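Local coordinates for iota-carrageenase (Alteromonas sp. ATCC 43554, PDB 1KTW), which hydrolyses the beta-1,4 linkages inside iota-carrageenan, a sulfated galactan of red algal cell walls, with inversion of anomeric configuration, at residues G211-R216 and A248-P253; K244-V249 and A274-S279. All blocks are in the same frame, centred on the assembly; numbering follows the deposited sequence.

Contact 1: G211-R216 and A248-P253; sequences GGIALR and AVMFGP. With DGS (3,6-anhydro-2-O-sulfo-alpha-D-galactopyranose), chain D.
Ile213 lays its terminal CD1 against the root of the Met250 side chain, 3.7 Å from Met250 CB, and Ile213 CG2 also touches that carbon. The same methyl serves a second neighbour: CD1 of Ile213 sits 3.6 Å above the guanidinium plane of Arg216, over its centre. It gets there because CG1 stands anti to the carbonyl carbon (chi1 -62°) and the chain then runs straight on to CD1. From the Arg216 edge, NH1 donates an almost straight bond (165°) to the sulfate oxygen O8 of DGS at 2.9 Å, in the plane of the group. A bend at chi3 (-72°) turns this arginine after an extended start, and Arg216 CG lies 4.2 Å from Met250 SD.

Behind these side chains the backbones pair in parallel register, Leu215 with Val249 and Arg216 with Met250. Leu215 N donates to Ala248 O (3.0 Å) and Met250 N to Leu215 O (3.1 Å), while Ala214 CB packs on the Ala248 carbonyl. Farther out, Glu218 forms a salt bridge with Arg216 NH1, and Tyr191 O accepts from Arg216 NH2. Segments 211-216 and 248-253 include corners of successive coils in the right-handed parallel beta-helix of pectate lyase-like proteins. With a methyl over one face and its nitrogens bonded to the sulfate, Glu218 and the Tyr191 carbonyl, the guanidinium is probably held in place for recognition of the 2-sulfate.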
loop_
_atom_site.group_PDB
_atom_site.type_symbol
_atom_site.label_atom_id
_atom_site.label_comp_id
_atom_site.label_asym_id
_atom_site.label_seq_id
_atom_site.Cartn_x
_atom_site.Cartn_y
_atom_site.Cartn_z
ATOM N N GLY A 211 -4.171 9.965 4.696
ATOM C CA GLY A 211 -5.149 8.902 4.846
ATOM C C GLY A 211 -4.465 7.569 4.543
ATOM O O GLY A 211 -3.502 7.529 3.770
ATOM N N GLY A 212 -4.933 6.484 5.158
ATOM C CA GLY A 212 -4.349 5.166 4.907
ATOM C C GLY A 212 -2.867 5.025 5.260
ATOM O O GLY A 212 -2.417 5.595 6.255
ATOM N N ILE A 213 -2.116 4.286 4.433
ATOM C CA ILE A 213 -0.676 4.040 4.662
ATOM C C ILE A 213 0.182 4.395 3.428
ATOM O O ILE A 213 -0.143 4.009 2.305
ATOM C CB ILE A 213 -0.437 2.537 5.044
ATOM C CG1 ILE A 213 -1.175 2.210 6.359
ATOM C CG2 ILE A 213 1.052 2.248 5.191
ATOM C CD1 ILE A 213 -1.077 0.743 6.796
ATOM N N ALA A 214 1.273 5.134 3.632
ATOM C CA ALA A 214 2.127 5.516 2.505
ATOM C C ALA A 214 2.915 4.322 1.932
ATOM O O ALA A 214 2.832 4.061 0.728
ATOM C CB ALA A 214 3.069 6.639 2.908
ATOM N N LEU A 215 3.685 3.620 2.767
ATOM C CA LEU A 215 4.436 2.425 2.320
ATOM C C LEU A 215 3.922 1.203 3.086
ATOM O O LEU A 215 4.388 0.890 4.204
ATOM C CB LEU A 215 5.951 2.597 2.555
ATOM C CG LEU A 215 6.873 1.449 2.081
ATOM C CD1 LEU A 215 6.637 1.122 0.601
ATOM C CD2 LEU A 215 8.342 1.872 2.296
ATOM N N ARG A 216 2.960 0.515 2.477
ATOM C CA ARG A 216 2.293 -0.655 3.070
ATOM C C ARG A 216 2.915 -1.970 2.589
ATOM O O ARG A 216 2.600 -2.438 1.509
ATOM C CB ARG A 216 0.785 -0.599 2.710
ATOM C CG ARG A 216 -0.113 -1.735 3.246
ATOM C CD ARG A 216 -1.529 -1.694 2.594
ATOM N NE ARG A 216 -2.358 -0.574 3.067
ATOM C CZ ARG A 216 -3.180 -0.625 4.119
ATOM N NH1 ARG A 216 -3.305 -1.743 4.834
ATOM N NH2 ARG A 216 -3.880 0.447 4.454
ATOM N N ALA A 248 2.841 5.849 8.473
ATOM C CA ALA A 248 3.669 6.160 7.308
ATOM C C ALA A 248 4.267 4.868 6.756
ATOM O O ALA A 248 4.278 4.657 5.540
ATOM C CB ALA A 248 4.796 7.133 7.692
ATOM N N VAL A 249 4.772 4.014 7.653
ATOM C CA VAL A 249 5.399 2.735 7.273
ATOM C C VAL A 249 4.776 1.554 8.034
ATOM O O VAL A 249 4.662 1.590 9.275
ATOM C CB VAL A 249 6.930 2.764 7.574
ATOM C CG1 VAL A 249 7.558 1.387 7.293
ATOM C CG2 VAL A 249 7.607 3.844 6.733
ATOM N N MET A 250 4.415 0.495 7.309
ATOM C CA MET A 250 3.789 -0.676 7.932
ATOM C C MET A 250 4.275 -2.035 7.413
ATOM O O MET A 250 4.419 -2.229 6.204
ATOM C CB MET A 250 2.260 -0.586 7.760
ATOM C CG MET A 250 1.472 -1.770 8.307
ATOM S SD MET A 250 1.113 -3.048 7.054
ATOM C CE MET A 250 -0.401 -3.736 7.753
ATOM N N PHE A 251 4.515 -2.965 8.344
ATOM C CA PHE A 251 4.945 -4.332 8.017
ATOM C C PHE A 251 3.827 -5.314 8.414
ATOM O O PHE A 251 3.361 -5.296 9.558
ATOM C CB PHE A 251 6.243 -4.697 8.782
ATOM C CG PHE A 251 7.407 -3.757 8.523
ATOM C CD1 PHE A 251 7.593 -2.606 9.304
ATOM C CD2 PHE A 251 8.317 -4.022 7.499
ATOM C CE1 PHE A 251 8.670 -1.739 9.066
ATOM C CE2 PHE A 251 9.395 -3.166 7.246
ATOM C CZ PHE A 251 9.574 -2.015 8.032
ATOM N N GLY A 252 3.388 -6.147 7.470
ATOM C CA GLY A 252 2.341 -7.135 7.724
ATOM C C GLY A 252 2.551 -8.313 6.774
ATOM O O GLY A 252 1.996 -8.333 5.684
ATOM N N PRO A 253 3.313 -9.339 7.182
ATOM C CA PRO A 253 3.591 -10.498 6.322
ATOM C C PRO A 253 2.517 -11.543 6.046
ATOM O O PRO A 253 2.655 -12.332 5.103
ATOM C CB PRO A 253 4.811 -11.114 6.990
ATOM C CG PRO A 253 4.482 -10.922 8.453
ATOM C CD PRO A 253 3.954 -9.495 8.502
HETATM C C1 DGS D . -7.559 -5.518 8.856
HETATM C C2 DGS D . -6.504 -4.472 8.472
HETATM C C3 DGS D . -5.591 -5.045 7.374
HETATM C C4 DGS D . -6.413 -5.418 6.163
HETATM C C5 DGS D . -7.126 -6.633 6.712
HETATM C C6 DGS D . -5.958 -7.331 7.438
HETATM O O2 DGS D . -7.167 -3.211 8.196
HETATM O O3 DGS D . -5.062 -6.288 7.891
HETATM O O4 DGS D . -5.535 -5.790 5.106
HETATM O O5 DGS D . -8.107 -6.173 7.690
HETATM O O7 DGS D . -7.190 -0.765 7.645
HETATM O O8 DGS D . -5.303 -2.167 6.836
HETATM O O9 DGS D . -5.458 -1.648 9.082
HETATM S S DGS D . -6.301 -1.906 7.895
#

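Contact 2: K244-V249 and A274-S279; sequences KGLAAV and AVRSDS. With DGS (3,6-anhydro-2-O-sulfo-alpha-D-galactopyranose), chain D.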
loop_
_atom_site.group_PDB
_atom_site.type_symbol
_atom_site.label_atom_id
_atom_site.label_comp_id
_atom_site.label_asym_id
_atom_site.label_seq_id
_atom_site.Cartn_x
_atom_site.Cartn_y
_atom_site.Cartn_z
ATOM N N LYS A 244 -3.006 12.576 8.827
ATOM C CA LYS A 244 -4.415 12.152 9.005
ATOM C C LYS A 244 -4.691 10.715 8.526
ATOM O O LYS A 244 -5.716 10.448 7.873
ATOM C CB LYS A 244 -5.359 13.129 8.283
ATOM C CG LYS A 244 -5.296 14.565 8.815
ATOM C CD LYS A 244 -6.229 15.500 8.046
ATOM C CE LYS A 244 -5.988 16.954 8.450
ATOM N NZ LYS A 244 -6.943 17.884 7.783
ATOM N N GLY A 245 -3.788 9.788 8.866
ATOM C CA GLY A 245 -3.935 8.400 8.432
ATOM C C GLY A 245 -3.596 7.351 9.489
ATOM O O GLY A 245 -3.594 7.657 10.679
ATOM N N LEU A 246 -3.323 6.119 9.056
ATOM C CA LEU A 246 -2.994 5.016 9.962
ATOM C C LEU A 246 -1.512 5.021 10.376
ATOM O O LEU A 246 -1.188 4.971 11.580
ATOM C CB LEU A 246 -3.309 3.654 9.299
ATOM C CG LEU A 246 -4.752 3.205 9.007
ATOM C CD1 LEU A 246 -4.729 1.909 8.158
ATOM C CD2 LEU A 246 -5.500 2.972 10.327
ATOM N N ALA A 247 -0.627 5.073 9.375
ATOM C CA ALA A 247 0.823 5.056 9.605
ATOM C C ALA A 247 1.597 5.403 8.324
ATOM O O ALA A 247 1.073 5.275 7.222
ATOM C CB ALA A 247 1.242 3.662 10.091
ATOM N N ALA A 248 2.841 5.849 8.473
ATOM C CA ALA A 248 3.669 6.160 7.308
ATOM C C ALA A 248 4.267 4.868 6.756
ATOM O O ALA A 248 4.278 4.657 5.540
ATOM C CB ALA A 248 4.796 7.133 7.692
ATOM N N VAL A 249 4.772 4.014 7.653
ATOM C CA VAL A 249 5.399 2.735 7.273
ATOM C C VAL A 249 4.776 1.554 8.034
ATOM O O VAL A 249 4.662 1.590 9.275
ATOM C CB VAL A 249 6.930 2.764 7.574
ATOM C CG1 VAL A 249 7.558 1.387 7.293
ATOM C CG2 VAL A 249 7.607 3.844 6.733
ATOM N N ALA A 274 3.620 6.492 13.695
ATOM C CA ALA A 274 4.455 6.696 12.508
ATOM C C ALA A 274 4.840 5.359 11.867
ATOM O O ALA A 274 4.853 5.237 10.641
ATOM C CB ALA A 274 5.712 7.485 12.864
ATOM N N VAL A 275 5.135 4.369 12.707
ATOM C CA VAL A 275 5.532 3.022 12.261
ATOM C C VAL A 275 4.602 1.976 12.904
ATOM O O VAL A 275 4.251 2.094 14.085
ATOM C CB VAL A 275 6.991 2.700 12.705
ATOM C CG1 VAL A 275 7.388 1.268 12.260
ATOM C CG2 VAL A 275 7.951 3.741 12.143
ATOM N N ARG A 276 4.202 0.969 12.128
ATOM C CA ARG A 276 3.337 -0.116 12.611
ATOM C C ARG A 276 3.826 -1.488 12.110
ATOM O O ARG A 276 4.176 -1.634 10.935
ATOM C CB ARG A 276 1.884 0.103 12.143
ATOM C CG ARG A 276 0.952 -1.115 12.321
ATOM C CD ARG A 276 -0.512 -0.793 11.894
ATOM N NE ARG A 276 -1.282 -2.004 11.583
ATOM C CZ ARG A 276 -2.499 -2.018 11.033
ATOM N NH1 ARG A 276 -3.130 -0.879 10.730
ATOM N NH2 ARG A 276 -3.071 -3.181 10.746
ATOM N N SER A 277 3.835 -2.486 12.993
ATOM C CA SER A 277 4.260 -3.850 12.642
ATOM C C SER A 277 3.237 -4.859 13.175
ATOM O O SER A 277 2.950 -4.871 14.373
ATOM C CB SER A 277 5.654 -4.168 13.230
ATOM O OG SER A 277 6.669 -3.308 12.702
ATOM N N ASP A 278 2.688 -5.690 12.286
ATOM C CA ASP A 278 1.682 -6.700 12.649
ATOM C C ASP A 278 2.321 -8.098 12.713
ATOM O O ASP A 278 3.335 -8.376 12.052
ATOM C CB ASP A 278 0.546 -6.775 11.603
ATOM C CG ASP A 278 -0.385 -5.552 11.600
ATOM O OD1 ASP A 278 -0.199 -4.616 12.396
ATOM O OD2 ASP A 278 -1.327 -5.537 10.777
ATOM N N SER A 279 1.730 -8.988 13.494
ATOM C CA SER A 279 2.245 -10.357 13.560
ATOM C C SER A 279 1.907 -11.077 12.247
ATOM O O SER A 279 1.020 -10.658 11.507
ATOM C CB SER A 279 1.582 -11.119 14.719
ATOM O OG SER A 279 1.821 -12.516 14.641
HETATM C C1 DGS D . -7.559 -5.518 8.856
HETATM C C2 DGS D . -6.504 -4.472 8.472
HETATM C C3 DGS D . -5.591 -5.045 7.374
HETATM C C4 DGS D . -6.413 -5.418 6.163
HETATM C C5 DGS D . -7.126 -6.633 6.712
HETATM C C6 DGS D . -5.958 -7.331 7.438
HETATM O O2 DGS D . -7.167 -3.211 8.196
HETATM O O3 DGS D . -5.062 -6.288 7.891
HETATM O O4 DGS D . -5.535 -5.790 5.106
HETATM O O5 DGS D . -8.107 -6.173 7.690
HETATM O O7 DGS D . -7.190 -0.765 7.645
HETATM O O8 DGS D . -5.303 -2.167 6.836
HETATM O O9 DGS D . -5.458 -1.648 9.082
HETATM S S DGS D . -6.301 -1.906 7.895
#
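Ala274 O receives two backbone donors from the neighbouring coil, Ala248 N at 3.0 Å and Val249 N at 3.2 Å. The Val249 bond is nearly straight (166°), whereas Ala248 N comes in tilted from the carbonyl plane, a fork suited to the corner turned at Ala248 and Val249. Beyond it Arg276 N donates to Val249 O (3.0 Å), and the CA of Val275 adds a C-H...O contact to that oxygen. Val249 and Val275 thereby pair in parallel, their side chains on the face of the sheet away from the arginine. Such paired corners and short parallel strands are stacked coils of the beta-helix, with Arg276 on the face that meets the bound sugar.

Apolar contact is modest: Ala247 CB, directed at the other segment, meets Arg276 CB at 4.2 Å. Leu246 CD1 adds van der Waals packing, obliquely against Arg276 NH1 and near sulfate oxygens O7 and O9 of DGS.

The charged interactions belong to Arg276, whose chain extends from CG to NE after leaving with CG anti to the backbone N (chi1 167°). It grips Asp278 side-on in a salt bridge, Arg276 NE to Asp278 OD1 and Arg276 NH2 to Asp278 OD2, both at 2.9 Å; OD2 uses its syn lone pair, OD1 is met on the syn side but somewhat out of the carboxylate plane. Arg276 NH1 also donates to DGS O9 at 3.0 Å, and NH2 makes a longer, more bent bond to it. A leucine in place of Arg276 would probably leave the Asp278 carboxylate without its mate and the sulfate without two of its donors. The carboxylate clamp is likely to fix the guanidinium's rotation and present its remaining N-H groups to the substrate sulfate.

Contacts 1 and 2 share Ala248 and Val249, and their centres lie about 5 Å apart; residues 244-253 lie on the middle of three successive coils, flanked by 211-216 and 274-279. Beyond the corners the coils continue as strands 216-218, 250-252 and 275-277 of one parallel sheet. The two contacts also meet directly: Phe251 O to Asp278 N (2.8 Å) and Phe251 N to Arg276 O (2.9 Å) are probable hydrogen bonds, and Met250 CE packs 3.6 Å from Asp278 OD2. Both converge on one DGS, where Arg216 and Arg276 bind different oxygens of the same sulfate. Glu218 and Lys367 also hydrogen-bond this sugar, so both contacts help line the place where a sulfated galactan unit is bound.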